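Local coordinates for putative methyl-accepting chemotaxis signal transduction protein (Campylobacter jejuni, PDB 6W3X) that probably senses amino acids such as valine through a Cache-type extracytoplasmic sensor domain and relays the signal for chemotaxis, at residues A78-L83 / G158-S163. Sequence-based numbering, arbitrary orientation.
With VAL (valine), chain C.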
loop_
_atom_site.group_PDB
_atom_site.type_symbol
_atom_site.label_atom_id
_atom_site.label_comp_id
_atom_site.label_asym_id
_atom_site.label_seq_id
_atom_site.Cartn_x
_atom_site.Cartn_y
_atom_site.Cartn_z
ATOM N N ALA A 78 -1.848 6.350 -12.516
ATOM C CA ALA A 78 -2.611 5.245 -11.935
ATOM C C ALA A 78 -2.987 4.231 -13.026
ATOM O O ALA A 78 -2.977 4.537 -14.235
ATOM C CB ALA A 78 -3.846 5.750 -11.212
ATOM N N LEU A 79 -3.319 3.021 -12.598
ATOM C CA LEU A 79 -3.726 1.993 -13.540
ATOM C C LEU A 79 -5.183 2.139 -13.986
ATOM O O LEU A 79 -5.503 2.034 -15.153
ATOM C CB LEU A 79 -3.463 0.639 -12.920
ATOM C CG LEU A 79 -3.551 -0.519 -13.898
ATOM C CD1 LEU A 79 -2.412 -0.417 -14.911
ATOM C CD2 LEU A 79 -3.567 -1.859 -13.151
ATOM N N ASN A 80 -6.045 2.449 -13.019
ATOM C CA ASN A 80 -7.482 2.630 -13.266
ATOM C C ASN A 80 -7.963 3.702 -12.316
ATOM O O ASN A 80 -7.535 3.701 -11.136
ATOM C CB ASN A 80 -8.332 1.358 -13.028
ATOM C CG ASN A 80 -7.949 0.205 -13.897
ATOM O OD1 ASN A 80 -8.100 0.250 -15.130
ATOM N ND2 ASN A 80 -7.488 -0.865 -13.250
ATOM N N VAL A 81 -8.908 4.537 -12.768
ATOM C CA VAL A 81 -9.605 5.467 -11.880
ATOM C C VAL A 81 -11.072 5.394 -12.330
ATOM O O VAL A 81 -11.367 5.460 -13.529
ATOM C CB VAL A 81 -9.042 6.882 -12.001
ATOM C CG1 VAL A 81 -9.845 7.865 -11.157
ATOM C CG2 VAL A 81 -7.574 6.947 -11.606
ATOM N N TYR A 82 -11.981 5.245 -11.367
ATOM C CA TYR A 82 -13.331 4.835 -11.738
ATOM C C TYR A 82 -14.345 5.281 -10.698
ATOM O O TYR A 82 -14.024 5.559 -9.547
ATOM C CB TYR A 82 -13.361 3.306 -11.970
ATOM C CG TYR A 82 -12.712 2.482 -10.909
ATOM C CD1 TYR A 82 -11.352 2.244 -10.949
ATOM C CD2 TYR A 82 -13.447 1.865 -9.895
ATOM C CE1 TYR A 82 -10.743 1.441 -9.993
ATOM C CE2 TYR A 82 -12.875 1.073 -8.919
ATOM C CZ TYR A 82 -11.495 0.814 -9.017
ATOM O OH TYR A 82 -10.930 -0.027 -8.105
ATOM N N LEU A 83 -15.616 5.242 -11.113
ATOM C CA LEU A 83 -16.734 5.594 -10.258
ATOM C C LEU A 83 -17.821 4.533 -10.401
ATOM O O LEU A 83 -18.402 4.400 -11.509
ATOM C CB LEU A 83 -17.295 6.967 -10.600
ATOM C CG LEU A 83 -18.446 7.483 -9.737
ATOM C CD1 LEU A 83 -18.018 7.693 -8.296
ATOM C CD2 LEU A 83 -19.025 8.769 -10.288
ATOM N N GLY A 158 -12.953 4.780 -7.078
ATOM C CA GLY A 158 -11.813 3.877 -6.907
ATOM C C GLY A 158 -10.621 4.359 -7.685
ATOM O O GLY A 158 -10.722 4.898 -8.797
ATOM N N VAL A 159 -9.469 4.106 -7.056
ATOM C CA VAL A 159 -8.163 4.413 -7.645
ATOM C C VAL A 159 -7.251 3.209 -7.483
ATOM O O VAL A 159 -7.020 2.786 -6.347
ATOM C CB VAL A 159 -7.540 5.640 -6.962
ATOM C CG1 VAL A 159 -6.105 5.881 -7.459
ATOM C CG2 VAL A 159 -8.383 6.864 -7.117
ATOM N N ASP A 160 -6.770 2.635 -8.599
ATOM C CA ASP A 160 -5.908 1.444 -8.547
ATOM C C ASP A 160 -4.467 1.850 -8.836
ATOM O O ASP A 160 -4.182 2.406 -9.913
ATOM C CB ASP A 160 -6.315 0.416 -9.618
ATOM C CG ASP A 160 -7.666 -0.235 -9.388
ATOM O OD1 ASP A 160 -8.254 -0.064 -8.297
ATOM O OD2 ASP A 160 -8.095 -0.899 -10.350
ATOM N N ILE A 161 -3.611 1.602 -7.869
ATOM C CA ILE A 161 -2.195 1.859 -8.025
ATOM C C ILE A 161 -1.472 0.480 -8.035
ATOM O O ILE A 161 -1.716 -0.342 -7.167
ATOM C CB ILE A 161 -1.642 2.696 -6.824
ATOM C CG1 ILE A 161 -2.463 3.959 -6.621
ATOM C CG2 ILE A 161 -0.157 2.967 -6.980
ATOM C CD1 ILE A 161 -2.421 4.934 -7.757
ATOM N N PRO A 162 -0.578 0.236 -9.017
ATOM C CA PRO A 162 0.138 -1.045 -9.005
ATOM C C PRO A 162 0.845 -1.303 -7.685
ATOM O O PRO A 162 1.557 -0.420 -7.217
ATOM C CB PRO A 162 1.111 -0.894 -10.161
ATOM C CG PRO A 162 0.487 0.099 -11.086
ATOM C CD PRO A 162 -0.192 1.068 -10.155
ATOM N N SER A 163 0.646 -2.477 -7.090
ATOM C CA SER A 163 1.383 -2.832 -5.886
ATOM C C SER A 163 2.891 -2.819 -6.097
ATOM O O SER A 163 3.625 -2.508 -5.155
ATOM C CB SER A 163 0.880 -4.110 -5.243
ATOM O OG SER A 163 0.912 -5.092 -6.219
HETATM N N VAL C . -9.793 -3.082 -9.904
HETATM C CA VAL C . -11.276 -3.150 -9.936
HETATM C C VAL C . -11.678 -4.579 -9.598
HETATM O O VAL C . -10.900 -5.472 -9.937
HETATM C CB VAL C . -11.864 -2.775 -11.321
HETATM C CG1 VAL C . -13.363 -2.557 -11.213
HETATM C CG2 VAL C . -11.270 -1.494 -11.888
HETATM O OXT VAL C . -12.760 -4.790 -9.041
#
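The carboxylate of D160 joins the two strands and the bound valine. Its OD1 accepts the hydroxyl of Y82 (OH to OD1 2.7 Å) on the syn side, tilted out of the carboxylate plane, and is also bonded by T142 OG1 of strand 139-149. Its OD2 takes the valine ammonium (N to OD2 2.8 Å) and, on the anti side and slightly out of plane, the amide of N80 (ND2 to OD2 3.0 Å), turned almost perpendicular to the carboxylate. N80 ND2 has a second acceptor in D133 OD2; the other oxygen of D133 bonds the ligand, presumably its ammonium.

Y82 reaches D160 with CG in the crowded position between backbone N and carbonyl carbon (chi1 48°). That torsion lays the ring over G158, where CA sits 3.8 Å from the ring centroid, 18° off the normal, a CH-pi contact. The opposite face receives the valine side chain, CG2 lying 3.5 Å from Y82 CE1.

Beneath the side chains the backbones run antiparallel. G158 and Y82 exchange both N-H...O bonds, D160 N meets N80 O almost straight (177° at the hydrogen), and L79 N closes the series on D160 O. N80 N, by contrast, is buried without a partner. On the other face of this Cache-domain sheet, V81 and V159 touch L43 and F39 of helix 4-48.

Four donors, the ligand ammonium among them, probably offset nearby D133 and keep D160 ionised, consistent with selection for an amino group.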